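Long-range contact in phosphoribosylaminoimidazole carboxylase (Bombyx mori, PDB 4JA0), which probably carries out two steps of purine biosynthesis, joining an AIR carboxylase (PurE-like) domain to a SAICAR synthetase domain in one chain: residues V270-S275 with R299-H304. Sequence-based numbering, arbitrary orientation.
Sequences VVFMGS and RVTSAH
Phe272 lays one face of its ring under the methyl of Thr301, a CH-pi contact with CG2 4.2 Å from the ring centroid and offset toward the rim. Threonine suits the spot by being two-sided: while the methyl meets the ring, OG1 hydrogen-bonds Thr310 OG1. Alongside, the aliphatic start of Arg299 runs the same way as the ring, its CB 3.6 Å from Phe272 CD1; Arg299 CG reaches the ring edge and also meets Val270 CG1. Arginine fits because its methylenes pack as a hydrocarbon while bends at chi2 and chi3 carry the guanidinium away, to Tyr317 and to a salt bridge with Asp417 of a second subunit. On the other sheet face Met273 CG, between its own backbone N and carbonyl carbon (chi1 58°), lies 3.6 Å from Val300 CG2. Both residues are apolar, as suits a face packed by Leu420 of the second subunit.

Between the faces runs a parallel ladder: Arg299 N to Val271 O and Met273 N to Arg299 O, each 2.8 Å and nearly straight, then Thr301 N to Met273 O at 2.9 Å. Beyond it, Gly274 CA offers a C-H to Thr301 O, 3.2 Å away.

Strand 267-273, helix 279-291 and strand 296-300 form a right-handed beta-alpha-beta unit of the PurE-like domain, whose parallel sheet has order 2-1-3-4-5, with strand 296-300 outermost within this chain. Helix 279-291 packs on Met273, helices 307-317 and 336-343 on Phe272.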
loop_
_atom_site.group_PDB
_atom_site.type_symbol
_atom_site.label_atom_id
_atom_site.label_comp_id
_atom_site.label_asym_id
_atom_site.label_seq_id
_atom_site.Cartn_x
_atom_site.Cartn_y
_atom_site.Cartn_z
ATOM N N VAL A 270 19.914 15.748 22.515
ATOM C CA VAL A 270 19.499 14.612 23.331
ATOM C C VAL A 270 18.699 13.628 22.481
ATOM O O VAL A 270 17.701 14.008 21.854
ATOM C CB VAL A 270 18.664 15.058 24.549
ATOM C CG1 VAL A 270 18.404 13.882 25.460
ATOM C CG2 VAL A 270 19.390 16.150 25.304
ATOM N N VAL A 271 19.133 12.371 22.452
ATOM C CA VAL A 271 18.377 11.340 21.762
ATOM C C VAL A 271 17.601 10.494 22.765
ATOM O O VAL A 271 18.198 9.798 23.575
ATOM C CB VAL A 271 19.300 10.431 20.946
ATOM C CG1 VAL A 271 18.476 9.503 20.081
ATOM C CG2 VAL A 271 20.214 11.264 20.066
ATOM N N PHE A 272 16.273 10.542 22.722
ATOM C CA PHE A 272 15.468 9.652 23.561
ATOM C C PHE A 272 15.110 8.410 22.765
ATOM O O PHE A 272 14.480 8.522 21.705
ATOM C CB PHE A 272 14.150 10.312 23.980
ATOM C CG PHE A 272 14.286 11.359 25.042
ATOM C CD1 PHE A 272 15.458 11.506 25.761
ATOM C CD2 PHE A 272 13.218 12.188 25.336
ATOM C CE1 PHE A 272 15.561 12.481 26.748
ATOM C CE2 PHE A 272 13.319 13.163 26.309
ATOM C CZ PHE A 272 14.490 13.310 27.016
ATOM N N MET A 273 15.496 7.232 23.250
ATOM C CA MET A 273 15.009 5.998 22.644
ATOM C C MET A 273 13.980 5.356 23.583
ATOM O O MET A 273 14.176 5.320 24.805
ATOM C CB MET A 273 16.154 5.035 22.345
ATOM C CG MET A 273 16.920 4.703 23.572
ATOM S SD MET A 273 18.638 4.259 23.342
ATOM C CE MET A 273 18.410 2.567 22.886
ATOM N N GLY A 274 12.884 4.858 23.009
ATOM C CA GLY A 274 11.806 4.249 23.784
ATOM C C GLY A 274 12.131 2.887 24.374
ATOM O O GLY A 274 11.475 2.429 25.310
ATOM N N SER A 275 13.153 2.241 23.817
ATOM C CA SER A 275 13.614 0.929 24.277
ATOM C C SER A 275 15.126 0.799 24.109
ATOM O O SER A 275 15.684 1.325 23.150
ATOM C CB SER A 275 12.939 -0.187 23.485
ATOM O OG SER A 275 13.710 -1.377 23.561
ATOM N N ARG A 299 19.549 8.849 25.871
ATOM C CA ARG A 299 18.701 8.536 27.008
ATOM C C ARG A 299 17.642 7.498 26.648
ATOM O O ARG A 299 17.182 7.434 25.519
ATOM C CB ARG A 299 18.040 9.806 27.562
ATOM C CG ARG A 299 18.989 10.948 27.809
ATOM C CD ARG A 299 19.977 10.594 28.890
ATOM N NE ARG A 299 19.280 10.130 30.075
ATOM C CZ ARG A 299 18.923 10.924 31.082
ATOM N NH1 ARG A 299 19.201 12.222 31.039
ATOM N NH2 ARG A 299 18.270 10.416 32.124
ATOM N N VAL A 300 17.261 6.683 27.619
ATOM C CA VAL A 300 16.223 5.703 27.402
ATOM C C VAL A 300 15.006 6.100 28.231
ATOM O O VAL A 300 15.121 6.302 29.425
ATOM C CB VAL A 300 16.705 4.280 27.791
ATOM C CG1 VAL A 300 15.589 3.236 27.592
ATOM C CG2 VAL A 300 17.925 3.899 26.980
ATOM N N THR A 301 13.858 6.240 27.575
ATOM C CA THR A 301 12.577 6.506 28.223
ATOM C C THR A 301 11.418 6.277 27.263
ATOM O O THR A 301 11.527 6.521 26.056
ATOM C CB THR A 301 12.470 7.930 28.815
ATOM O OG1 THR A 301 11.263 8.036 29.592
ATOM C CG2 THR A 301 12.475 8.990 27.706
ATOM N N SER A 302 10.296 5.847 27.826
ATOM C CA SER A 302 9.103 5.512 27.071
ATOM C C SER A 302 8.039 6.585 27.265
ATOM O O SER A 302 7.873 7.104 28.358
ATOM C CB SER A 302 8.583 4.151 27.562
ATOM O OG SER A 302 7.579 3.589 26.733
ATOM N N ALA A 303 7.329 6.955 26.209
ATOM C CA ALA A 303 6.204 7.870 26.399
ATOM C C ALA A 303 4.903 7.109 26.766
ATOM O O ALA A 303 3.879 7.728 27.101
ATOM C CB ALA A 303 5.997 8.714 25.161
ATOM N N HIS A 304 4.955 5.775 26.698
ATOM C CA HIS A 304 3.814 4.937 27.032
ATOM C C HIS A 304 3.988 4.256 28.395
ATOM O O HIS A 304 3.088 4.263 29.230
ATOM C CB HIS A 304 3.640 3.859 25.982
ATOM C CG HIS A 304 3.617 4.372 24.578
ATOM N ND1 HIS A 304 2.496 4.956 24.020
ATOM C CD2 HIS A 304 4.545 4.321 23.594
ATOM C CE1 HIS A 304 2.747 5.270 22.759
ATOM N NE2 HIS A 304 3.979 4.888 22.475
#